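Local structure of dihydrodipicolinate synthase (Bacillus anthracis, 1XKY) at residues A[36-41]-A[272-277]; A[47-52]-A[81-86]; A[89-94]-A[115-120]; A[193-198]-A[209-214]. The protein probably condenses pyruvate with aspartate semialdehyde in the lysine branch of amino-acid biosynthesis, as a tetrameric lyase of the TIM-barrel class. All blocks are in the same frame, centred on the assembly; numbering follows the deposited sequence.

Contact 1. Residues A[36-41]-A[272-277]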
loop_
_atom_site.group_PDB
_atom_site.type_symbol
_atom_site.label_atom_id
_atom_site.label_comp_id
_atom_site.label_asym_id
_atom_site.label_seq_id
_atom_site.Cartn_x
_atom_site.Cartn_y
_atom_site.Cartn_z
ATOM N N THR A 36 13.628 12.075 36.651
ATOM C CA THR A 36 13.290 11.501 37.957
ATOM C C THR A 36 11.793 11.658 38.232
ATOM O O THR A 36 11.115 10.686 38.577
ATOM C CB THR A 36 14.121 12.142 39.086
ATOM O OG1 THR A 36 15.513 11.962 38.807
ATOM C CG2 THR A 36 13.792 11.522 40.451
ATOM N N LYS A 37 11.270 12.863 38.030
ATOM C CA LYS A 37 9.843 13.108 38.227
ATOM C C LYS A 37 8.994 12.194 37.341
ATOM O O LYS A 37 8.017 11.593 37.806
ATOM C CB LYS A 37 9.498 14.572 37.953
ATOM C CG LYS A 37 8.104 14.965 38.420
ATOM C CD LYS A 37 7.670 16.335 37.877
ATOM C CE LYS A 37 8.284 17.506 38.633
ATOM N NZ LYS A 37 9.590 17.949 38.060
ATOM N N LEU A 38 9.387 12.074 36.073
ATOM C CA LEU A 38 8.625 11.283 35.103
ATOM C C LEU A 38 8.623 9.796 35.442
ATOM O O LEU A 38 7.586 9.147 35.365
ATOM C CB LEU A 38 9.177 11.481 33.680
ATOM C CG LEU A 38 8.526 10.612 32.588
ATOM C CD1 LEU A 38 7.054 10.926 32.468
ATOM C CD2 LEU A 38 9.226 10.816 31.250
ATOM N N VAL A 39 9.790 9.260 35.794
ATOM C CA VAL A 39 9.913 7.841 36.162
ATOM C C VAL A 39 9.011 7.503 37.351
ATOM O O VAL A 39 8.274 6.512 37.321
ATOM C CB VAL A 39 11.373 7.455 36.475
ATOM C CG1 VAL A 39 11.449 6.081 37.129
ATOM C CG2 VAL A 39 12.218 7.472 35.196
ATOM N N ASN A 40 9.045 8.343 38.380
ATOM C CA ASN A 40 8.204 8.113 39.565
ATOM C C ASN A 40 6.712 8.207 39.259
ATOM O O ASN A 40 5.909 7.388 39.743
ATOM C CB ASN A 40 8.595 9.073 40.688
ATOM C CG ASN A 40 9.889 8.663 41.360
ATOM O OD1 ASN A 40 10.056 7.503 41.738
ATOM N ND2 ASN A 40 10.812 9.601 41.502
ATOM N N TYR A 41 6.358 9.196 38.443
ATOM C CA TYR A 41 4.987 9.337 37.962
ATOM C C TYR A 41 4.499 8.060 37.252
ATOM O O TYR A 41 3.424 7.523 37.568
ATOM C CB TYR A 41 4.854 10.560 37.042
ATOM C CG TYR A 41 3.522 10.580 36.316
ATOM C CD1 TYR A 41 2.388 11.122 36.914
ATOM C CD2 TYR A 41 3.394 10.004 35.056
ATOM C CE1 TYR A 41 1.156 11.113 36.263
ATOM C CE2 TYR A 41 2.171 9.996 34.388
ATOM C CZ TYR A 41 1.051 10.548 34.995
ATOM O OH TYR A 41 -0.170 10.532 34.332
ATOM N N LEU A 272 3.319 18.056 33.957
ATOM C CA LEU A 272 4.601 17.359 33.954
ATOM C C LEU A 272 5.383 17.794 32.721
ATOM O O LEU A 272 5.377 17.119 31.698
ATOM C CB LEU A 272 4.398 15.836 33.995
ATOM C CG LEU A 272 5.366 15.064 34.907
ATOM C CD1 LEU A 272 5.098 13.571 34.879
ATOM C CD2 LEU A 272 6.792 15.336 34.525
ATOM N N ASP A 273 6.037 18.945 32.815
ATOM C CA ASP A 273 6.783 19.485 31.675
ATOM C C ASP A 273 8.055 18.662 31.468
ATOM O O ASP A 273 8.877 18.531 32.377
ATOM C CB ASP A 273 7.109 20.974 31.869
ATOM C CG ASP A 273 7.542 21.655 30.571
ATOM O OD1 ASP A 273 8.499 21.175 29.929
ATOM O OD2 ASP A 273 6.922 22.674 30.179
ATOM N N VAL A 274 8.179 18.089 30.272
ATOM C CA VAL A 274 9.333 17.295 29.886
ATOM C C VAL A 274 10.053 17.946 28.691
ATOM O O VAL A 274 10.818 17.289 27.980
ATOM C CB VAL A 274 8.928 15.829 29.553
ATOM C CG1 VAL A 274 8.435 15.125 30.793
ATOM C CG2 VAL A 274 7.864 15.773 28.471
ATOM N N GLY A 275 9.787 19.235 28.478
ATOM C CA GLY A 275 10.466 20.018 27.448
ATOM C C GLY A 275 10.012 19.721 26.032
ATOM O O GLY A 275 8.951 19.126 25.812
ATOM N N SER A 276 10.847 20.122 25.081
ATOM C CA SER A 276 10.539 20.009 23.670
ATOM C C SER A 276 11.275 18.829 23.020
ATOM O O SER A 276 11.629 17.869 23.705
ATOM C CB SER A 276 10.884 21.318 22.976
ATOM O OG SER A 276 10.204 21.404 21.749
ATOM N N VAL A 277 11.491 18.922 21.707
ATOM C CA VAL A 277 12.075 17.853 20.905
ATOM C C VAL A 277 13.259 18.370 20.111
ATOM O O VAL A 277 13.437 19.581 19.955
ATOM C CB VAL A 277 11.048 17.227 19.920
ATOM C CG1 VAL A 277 10.037 16.368 20.671
ATOM C CG2 VAL A 277 10.358 18.314 19.061
HETATM O O HOH W 1 8.622 18.838 35.261
#

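Contact 2. Residues A[47-52]-A[81-86]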
loop_
_atom_site.group_PDB
_atom_site.type_symbol
_atom_site.label_atom_id
_atom_site.label_comp_id
_atom_site.label_asym_id
_atom_site.label_seq_id
_atom_site.Cartn_x
_atom_site.Cartn_y
_atom_site.Cartn_z
ATOM N N THR A 47 2.513 1.826 35.094
ATOM C CA THR A 47 3.653 1.334 34.293
ATOM C C THR A 47 4.361 0.182 35.010
ATOM O O THR A 47 4.730 0.309 36.183
ATOM C CB THR A 47 4.657 2.474 33.959
ATOM O OG1 THR A 47 4.059 3.385 33.025
ATOM C CG2 THR A 47 5.957 1.932 33.351
ATOM N N THR A 48 4.539 -0.942 34.306
ATOM C CA THR A 48 5.131 -2.159 34.890
ATOM C C THR A 48 6.562 -2.445 34.412
ATOM O O THR A 48 7.212 -3.365 34.905
ATOM C CB THR A 48 4.252 -3.413 34.616
ATOM O OG1 THR A 48 4.176 -3.685 33.207
ATOM C CG2 THR A 48 2.861 -3.218 35.154
ATOM N N ALA A 49 7.030 -1.668 33.440
ATOM C CA ALA A 49 8.387 -1.772 32.912
ATOM C C ALA A 49 8.666 -0.492 32.149
ATOM O O ALA A 49 7.753 0.085 31.555
ATOM C CB ALA A 49 8.540 -2.989 31.993
ATOM N N ILE A 50 9.912 -0.036 32.168
ATOM C CA ILE A 50 10.264 1.177 31.445
ATOM C C ILE A 50 11.254 0.891 30.323
ATOM O O ILE A 50 12.327 0.344 30.563
ATOM C CB ILE A 50 10.833 2.256 32.382
ATOM C CG1 ILE A 50 9.743 2.725 33.348
ATOM C CG2 ILE A 50 11.380 3.446 31.569
ATOM C CD1 ILE A 50 10.228 3.678 34.405
ATOM N N VAL A 51 10.874 1.273 29.102
ATOM C CA VAL A 51 11.796 1.263 27.968
ATOM C C VAL A 51 12.472 2.634 27.886
ATOM O O VAL A 51 11.806 3.660 27.725
ATOM C CB VAL A 51 11.100 0.928 26.623
ATOM C CG1 VAL A 51 12.141 0.747 25.532
ATOM C CG2 VAL A 51 10.250 -0.320 26.754
ATOM N N VAL A 52 13.796 2.637 28.018
ATOM C CA VAL A 52 14.573 3.866 28.057
ATOM C C VAL A 52 15.333 4.069 26.758
ATOM O O VAL A 52 16.030 3.159 26.274
ATOM C CB VAL A 52 15.617 3.846 29.189
ATOM C CG1 VAL A 52 16.358 5.183 29.257
ATOM C CG2 VAL A 52 14.961 3.532 30.515
ATOM N N ARG A 81 12.380 -1.353 41.092
ATOM C CA ARG A 81 10.921 -1.466 41.267
ATOM C C ARG A 81 10.218 -2.062 40.052
ATOM O O ARG A 81 9.218 -2.765 40.192
ATOM C CB ARG A 81 10.308 -0.104 41.570
ATOM C CG ARG A 81 10.555 0.382 42.989
ATOM C CD ARG A 81 9.983 1.784 43.158
ATOM N NE ARG A 81 10.824 2.781 42.501
ATOM C CZ ARG A 81 10.434 4.016 42.190
ATOM N NH1 ARG A 81 9.200 4.432 42.448
ATOM N NH2 ARG A 81 11.290 4.839 41.605
ATOM N N VAL A 82 10.723 -1.734 38.864
ATOM C CA VAL A 82 10.253 -2.323 37.613
ATOM C C VAL A 82 11.468 -2.555 36.717
ATOM O O VAL A 82 12.499 -1.895 36.893
ATOM C CB VAL A 82 9.228 -1.403 36.873
ATOM C CG1 VAL A 82 8.005 -1.143 37.742
ATOM C CG2 VAL A 82 9.875 -0.082 36.416
ATOM N N PRO A 83 11.372 -3.503 35.766
ATOM C CA PRO A 83 12.483 -3.680 34.827
ATOM C C PRO A 83 12.773 -2.451 33.956
ATOM O O PRO A 83 11.850 -1.772 33.515
ATOM C CB PRO A 83 12.027 -4.857 33.954
ATOM C CG PRO A 83 10.996 -5.544 34.738
ATOM C CD PRO A 83 10.303 -4.484 35.528
ATOM N N VAL A 84 14.059 -2.191 33.725
ATOM C CA VAL A 84 14.523 -1.116 32.841
ATOM C C VAL A 84 15.051 -1.752 31.557
ATOM O O VAL A 84 15.999 -2.529 31.593
ATOM C CB VAL A 84 15.645 -0.276 33.500
ATOM C CG1 VAL A 84 16.183 0.767 32.533
ATOM C CG2 VAL A 84 15.132 0.381 34.768
ATOM N N ILE A 85 14.415 -1.427 30.431
ATOM C CA ILE A 85 14.796 -1.954 29.120
ATOM C C ILE A 85 15.414 -0.833 28.296
ATOM O O ILE A 85 14.756 0.174 28.032
ATOM C CB ILE A 85 13.562 -2.515 28.363
ATOM C CG1 ILE A 85 12.843 -3.577 29.200
ATOM C CG2 ILE A 85 13.980 -3.086 27.015
ATOM C CD1 ILE A 85 11.360 -3.700 28.892
ATOM N N ALA A 86 16.669 -1.005 27.883
ATOM C CA ALA A 86 17.393 0.014 27.116
ATOM C C ALA A 86 17.309 -0.230 25.606
ATOM O O ALA A 86 17.506 -1.347 25.140
ATOM C CB ALA A 86 18.842 0.057 27.546
#

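Contact 3. Residues A[89-94]-A[115-120]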
loop_
_atom_site.group_PDB
_atom_site.type_symbol
_atom_site.label_atom_id
_atom_site.label_comp_id
_atom_site.label_asym_id
_atom_site.label_seq_id
_atom_site.Cartn_x
_atom_site.Cartn_y
_atom_site.Cartn_z
ATOM N N GLY A 89 19.560 -1.301 20.177
ATOM C CA GLY A 89 19.655 -1.734 18.788
ATOM C C GLY A 89 19.537 -0.606 17.777
ATOM O O GLY A 89 18.636 0.227 17.867
ATOM N N SER A 90 20.470 -0.574 16.827
ATOM C CA SER A 90 20.397 0.326 15.679
ATOM C C SER A 90 20.410 -0.516 14.392
ATOM O O SER A 90 20.188 -1.730 14.433
ATOM C CB SER A 90 21.545 1.351 15.722
ATOM O OG SER A 90 22.823 0.749 15.604
ATOM N N ASN A 91 20.655 0.133 13.259
ATOM C CA ASN A 91 20.797 -0.547 11.971
ATOM C C ASN A 91 22.247 -0.937 11.628
ATOM O O ASN A 91 22.546 -1.326 10.490
ATOM C CB ASN A 91 20.160 0.293 10.850
ATOM C CG ASN A 91 20.884 1.611 10.587
ATOM O OD1 ASN A 91 20.522 2.338 9.651
ATOM N ND2 ASN A 91 21.898 1.929 11.388
ATOM N N ASN A 92 23.124 -0.827 12.628
ATOM C CA ASN A 92 24.543 -1.168 12.542
ATOM C C ASN A 92 24.821 -2.213 13.628
ATOM O O ASN A 92 24.742 -1.918 14.828
ATOM C CB ASN A 92 25.382 0.102 12.759
ATOM C CG ASN A 92 26.894 -0.158 12.812
ATOM O OD1 ASN A 92 27.347 -1.242 13.151
ATOM N ND2 ASN A 92 27.675 0.872 12.510
ATOM N N THR A 93 25.143 -3.434 13.213
ATOM C CA THR A 93 25.285 -4.552 14.164
ATOM C C THR A 93 26.448 -4.347 15.151
ATOM O O THR A 93 26.291 -4.539 16.364
ATOM C CB THR A 93 25.452 -5.908 13.420
ATOM O OG1 THR A 93 24.412 -6.053 12.438
ATOM C CG2 THR A 93 25.373 -7.070 14.393
ATOM N N HIS A 94 27.600 -3.929 14.624
ATOM C CA HIS A 94 28.781 -3.673 15.452
ATOM C C HIS A 94 28.493 -2.602 16.516
ATOM O O HIS A 94 28.793 -2.795 17.698
ATOM C CB HIS A 94 29.964 -3.250 14.571
ATOM C CG HIS A 94 31.247 -3.084 15.323
ATOM N ND1 HIS A 94 32.083 -4.141 15.612
ATOM C CD2 HIS A 94 31.832 -1.985 15.852
ATOM C CE1 HIS A 94 33.130 -3.698 16.284
ATOM N NE2 HIS A 94 33.000 -2.395 16.447
ATOM N N ALA A 115 14.170 -3.844 14.476
ATOM C CA ALA A 115 14.492 -4.199 13.093
ATOM C C ALA A 115 15.280 -3.047 12.458
ATOM O O ALA A 115 14.812 -1.904 12.469
ATOM C CB ALA A 115 13.206 -4.465 12.300
ATOM N N PRO A 116 16.495 -3.322 11.943
ATOM C CA PRO A 116 17.259 -2.270 11.275
ATOM C C PRO A 116 16.440 -1.489 10.253
ATOM O O PRO A 116 15.807 -2.074 9.363
ATOM C CB PRO A 116 18.389 -3.038 10.591
ATOM C CG PRO A 116 18.639 -4.167 11.502
ATOM C CD PRO A 116 17.248 -4.584 11.967
ATOM N N TYR A 117 16.477 -0.172 10.418
ATOM C CA TYR A 117 15.827 0.791 9.541
ATOM C C TYR A 117 16.808 1.257 8.470
ATOM O O TYR A 117 18.017 1.110 8.620
ATOM C CB TYR A 117 15.374 2.015 10.359
ATOM C CG TYR A 117 16.412 2.433 11.378
ATOM C CD1 TYR A 117 16.367 1.951 12.682
ATOM C CD2 TYR A 117 17.468 3.274 11.024
ATOM C CE1 TYR A 117 17.334 2.302 13.606
ATOM C CE2 TYR A 117 18.441 3.634 11.948
ATOM C CZ TYR A 117 18.361 3.142 13.237
ATOM O OH TYR A 117 19.315 3.490 14.156
ATOM N N TYR A 118 16.265 1.833 7.401
ATOM C CA TYR A 118 17.045 2.484 6.341
ATOM C C TYR A 118 17.775 1.526 5.385
ATOM O O TYR A 118 17.621 1.664 4.174
ATOM C CB TYR A 118 18.006 3.545 6.923
ATOM C CG TYR A 118 18.643 4.456 5.892
ATOM C CD1 TYR A 118 17.861 5.178 4.979
ATOM C CD2 TYR A 118 20.026 4.614 5.843
ATOM C CE1 TYR A 118 18.451 6.018 4.032
ATOM C CE2 TYR A 118 20.627 5.449 4.904
ATOM C CZ TYR A 118 19.836 6.143 3.997
ATOM O OH TYR A 118 20.435 6.974 3.081
ATOM N N ASN A 119 18.563 0.575 5.895
ATOM C CA ASN A 119 19.326 -0.323 5.003
ATOM C C ASN A 119 18.583 -1.585 4.529
ATOM O O ASN A 119 19.134 -2.360 3.742
ATOM C CB ASN A 119 20.725 -0.677 5.567
ATOM C CG ASN A 119 20.706 -1.141 7.016
ATOM O OD1 ASN A 119 19.661 -1.484 7.563
ATOM N ND2 ASN A 119 21.885 -1.160 7.641
ATOM N N LYS A 120 17.348 -1.778 4.996
ATOM C CA LYS A 120 16.445 -2.819 4.485
ATOM C C LYS A 120 17.045 -4.226 4.402
ATOM O O LYS A 120 17.129 -4.810 3.308
ATOM C CB LYS A 120 15.902 -2.411 3.113
ATOM C CG LYS A 120 15.090 -1.115 3.138
ATOM C CD LYS A 120 14.088 -1.077 2.003
ATOM C CE LYS A 120 14.757 -1.042 0.655
ATOM N NZ LYS A 120 13.734 -1.063 -0.426
#

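Contact 4. Residues A[193-198]-A[209-214]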
loop_
_atom_site.group_PDB
_atom_site.type_symbol
_atom_site.label_atom_id
_atom_site.label_comp_id
_atom_site.label_asym_id
_atom_site.label_seq_id
_atom_site.Cartn_x
_atom_site.Cartn_y
_atom_site.Cartn_z
ATOM N N ALA A 193 7.141 -14.072 25.179
ATOM C CA ALA A 193 6.002 -13.159 25.288
ATOM C C ALA A 193 5.858 -12.212 24.087
ATOM O O ALA A 193 6.836 -11.607 23.639
ATOM C CB ALA A 193 6.113 -12.355 26.585
ATOM N N VAL A 194 4.627 -12.086 23.578
ATOM C CA VAL A 194 4.300 -11.124 22.536
ATOM C C VAL A 194 3.577 -9.926 23.155
ATOM O O VAL A 194 2.547 -10.088 23.808
ATOM C CB VAL A 194 3.414 -11.762 21.435
ATOM C CG1 VAL A 194 2.944 -10.706 20.418
ATOM C CG2 VAL A 194 4.179 -12.880 20.731
ATOM N N TYR A 195 4.147 -8.737 22.962
ATOM C CA TYR A 195 3.522 -7.471 23.356
ATOM C C TYR A 195 3.011 -6.746 22.130
ATOM O O TYR A 195 3.705 -6.691 21.119
ATOM C CB TYR A 195 4.530 -6.565 24.088
ATOM C CG TYR A 195 4.772 -7.008 25.501
ATOM C CD1 TYR A 195 4.109 -6.398 26.563
ATOM C CD2 TYR A 195 5.625 -8.070 25.779
ATOM C CE1 TYR A 195 4.292 -6.831 27.872
ATOM C CE2 TYR A 195 5.819 -8.516 27.082
ATOM C CZ TYR A 195 5.155 -7.895 28.126
ATOM O OH TYR A 195 5.365 -8.342 29.408
ATOM N N SER A 196 1.815 -6.161 22.214
ATOM C CA SER A 196 1.415 -5.191 21.200
ATOM C C SER A 196 2.370 -3.996 21.259
ATOM O O SER A 196 2.813 -3.592 22.332
ATOM C CB SER A 196 -0.026 -4.726 21.385
ATOM O OG SER A 196 -0.349 -3.708 20.449
ATOM N N GLY A 197 2.714 -3.477 20.086
ATOM C CA GLY A 197 3.473 -2.239 19.956
ATOM C C GLY A 197 2.575 -1.079 19.556
ATOM O O GLY A 197 3.065 0.013 19.279
ATOM N N ASP A 198 1.262 -1.306 19.525
ATOM C CA ASP A 198 0.294 -0.226 19.286
ATOM C C ASP A 198 -0.793 -0.200 20.357
ATOM O O ASP A 198 -1.486 -1.198 20.586
ATOM C CB ASP A 198 -0.333 -0.372 17.900
ATOM C CG ASP A 198 0.668 -0.104 16.791
ATOM O OD1 ASP A 198 1.075 1.071 16.648
ATOM O OD2 ASP A 198 1.076 -1.064 16.105
ATOM N N GLY A 209 -3.873 -13.666 22.882
ATOM C CA GLY A 209 -2.832 -14.224 23.746
ATOM C C GLY A 209 -1.585 -13.379 23.966
ATOM O O GLY A 209 -0.609 -13.861 24.541
ATOM N N ALA A 210 -1.610 -12.121 23.530
ATOM C CA ALA A 210 -0.521 -11.198 23.828
ATOM C C ALA A 210 -0.456 -10.954 25.342
ATOM O O ALA A 210 -1.482 -10.952 26.040
ATOM C CB ALA A 210 -0.703 -9.893 23.080
ATOM N N LYS A 211 0.750 -10.759 25.856
ATOM C CA LYS A 211 0.916 -10.557 27.295
ATOM C C LYS A 211 0.481 -9.156 27.711
ATOM O O LYS A 211 0.027 -8.943 28.844
ATOM C CB LYS A 211 2.362 -10.814 27.723
ATOM C CG LYS A 211 2.529 -10.887 29.259
ATOM C CD LYS A 211 3.854 -11.503 29.641
ATOM C CE LYS A 211 4.060 -11.497 31.144
ATOM N NZ LYS A 211 5.415 -12.031 31.490
ATOM N N GLY A 212 0.625 -8.204 26.799
ATOM C CA GLY A 212 0.352 -6.815 27.108
ATOM C C GLY A 212 0.735 -5.845 26.009
ATOM O O GLY A 212 0.670 -6.169 24.818
ATOM N N ILE A 213 1.101 -4.639 26.427
ATOM C CA ILE A 213 1.335 -3.506 25.540
ATOM C C ILE A 213 2.627 -2.823 25.941
ATOM O O ILE A 213 2.897 -2.650 27.116
ATOM C CB ILE A 213 0.163 -2.477 25.600
ATOM C CG1 ILE A 213 0.493 -1.212 24.794
ATOM C CG2 ILE A 213 -0.144 -2.103 27.041
ATOM C CD1 ILE A 213 0.448 -1.349 23.305
ATOM N N VAL A 214 3.415 -2.451 24.947
ATOM C CA VAL A 214 4.419 -1.422 25.099
ATOM C C VAL A 214 3.893 -0.068 24.607
ATOM O O VAL A 214 3.666 0.116 23.432
ATOM C CB VAL A 214 5.735 -1.820 24.410
ATOM C CG1 VAL A 214 6.826 -0.780 24.629
ATOM C CG2 VAL A 214 6.173 -3.200 24.858
HETATM O O HOH W 2 2.227 -13.680 24.659
HETATM O O HOH W 3 7.123 -10.285 30.304
HETATM O O HOH W 4 3.160 1.971 21.698
#

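Contact 1. Residues A[36-41]-A[272-277]
L272 pushes its side chain against helix 32-44, where K37, L38 and Y41 receive it. Its CB points to the helix without touching it, and the contact starts at CG, which lies 4.0 Å from K37 CD. There the chain forks. CD1, placed farthest out by an extended chi2 of 180°, runs up to the root of the tyrosine ring, 3.7 Å from Y41 CG, and has L38 CD1 beside it at 4.1 Å. CD2 takes the other side and rests on the lysine methylenes, 3.6 Å from K37 CD. K37 and L272 run antiparallel along each other, and K37 then bends at chi3 and chi4 to bring its amine round to a water. That water accepts from K37 NZ at 3.1 Å and donates to D273 O at 2.9 Å. Farther along the loop, V274 CG1 comes near L38 CD2. D273 closes an Asx turn, its OD1 accepting from G275 N at 2.7 Å while also forming a salt bridge with K34. No direct hydrogen bond joins helix and loop, so their association is apolar, with K37 supplying both carbon surface and a water-mediated polar link at the edge.

Contact 2. Residues A[47-52]-A[81-86]
V52 and V84 meet methyl to methyl on the outer face of two adjacent parallel strands, V52 CG2 lying 3.6 Å from V84 CG1 as the side chains cross obliquely. V84 has that methyl anti to its own nitrogen (chi1 176°), whereas the V52 methyl is the branch beside the nitrogen. I50 and A86 share this face. V51 and I85 turn to the other one, the barrel interior, where I85 CD1 reaches across to V51 CG2 at 4.2 Å and also comes close to the A49 methyl. Three backbone bonds hold the register: I50 N to P83 O at 2.9 Å, I85 N to I50 O at 2.7 Å, and V52 N to I85 O at 2.6 Å. Where the strands begin, the ladder gives way to packing. V82 sets CB 3.4 Å from T48 O, and its CG2 touches I50 CG1 at 4.2 Å; P83 brings CD to the same carbonyl, 3.3 Å from T48 O. The strand axes diverge by only 23°. These are the two strands of a right-handed beta-alpha-beta unit whose connecting helix, 64-78, packs through L70, Y71 and V74 on V52. Helix 32-44 meets I50 through V39, strand 110-114 flanks I85 with A110 and M112, and strand 16-19 bonds to the far edge of 49-52.

Contact 3. Residues A[89-94]-A[115-120]
N91 lies over one face of the Y117 ring, with its CB 4.0 Å from the ring centroid and 14° off the normal, a CH-pi contact offset to the rim. Its chi1 of 67° tucks CG between the backbone nitrogen and carbonyl carbon, which folds the amide back across the ring; amide and ring are stacked, their planes 28° apart. Y117 adopts the same kind of first torsion, curling its ring back to N91 and taking its hydroxyl on to S90, with Y117 OH 3.5 Å from S90 CB. On another side P116 packs its CB 3.7 Å from N91 CA. N119 is folded likewise, and its ND2 donates to N91 O at 2.9 Å with the acceptor near the amide plane. The loop turns sharply here: Y118 has positive phi, and N119 N bonds to Y117 O at 2.8 Å, a classic gamma turn. That turn sends the Y118 side chain out into the second subunit, where its ring stacks on Y117 of that subunit and its hydroxyl bonds to T55 of that subunit. The exchange of tyrosines is consistent with the tight dimer of this family, in which one such residue completes the neighbour's active site. Chemically, N91 is held by the ring, the proline and the hydrogen bond to its carbonyl, although its backbone N is buried without a partner.

Contact 4. Residues A[193-198]-A[209-214]
Y195 and K211 run alongside each other at the last beta-alpha-beta step of the TIM barrel, where helix 202-207 connects the parallel strands 193-196 and 212-215. K211 CB sits over one face of the phenol ring, and its extended chain follows the ring outward until CD is 3.5 Å from Y195 OH. The ring also passes close by the backbone of G212, while V214 CG2 meets Y195 CB at 3.8 Å. Beneath these side chains run three backbone bonds: K211 N to V194 O at 2.8 Å, S196 N to G212 O, and V214 N to S196 O. The axes of the short strands are turned 59° from each other. I213 swings CD1 past S196 OG to D198 O, and that carbonyl in turn accepts from S196 OG at 2.8 Å, with OG turned away from the serine's own nitrogen (chi1 175°), which points it at that carbonyl. One shell out, the polar ends are fixed from the N-terminal loop: Y195 OH bonds to G14 O, K211 NZ forms a salt bridge with D12, and a water lies between hydroxyl and amine. Upstream, G209 closes helix 202-207 in a Schellman motif. V194 faces I184 and I185 of helix 178-187, its side chain about 6 Å from a bound potassium ion. At the far end one water donates to both G197 O, at 3.1 Å, and V214 O, at 2.6 Å.

Overall arrangement
All four contacts are built on or around one closed eight-stranded parallel barrel. Contacts 2 and 4 are strand pairs in it, their centres 15 Å apart, and they meet across the interior where V51 packs on V214. Contact 1 lies outside, on helix 32-44, which leads directly into strand 49-52; it touches contact 2 through V39 on I50 and a probable hydrogen bond from R81 to N40. Along the chain, contacts 2, 3 and 4 follow in series, all within the span of chain that contact 1 closes by returning the C-terminal region to the first helix. Contact 3, about 23 Å between centres from contacts 2 and 4, joins two post-strand loops and brings the barrel to its partner subunit.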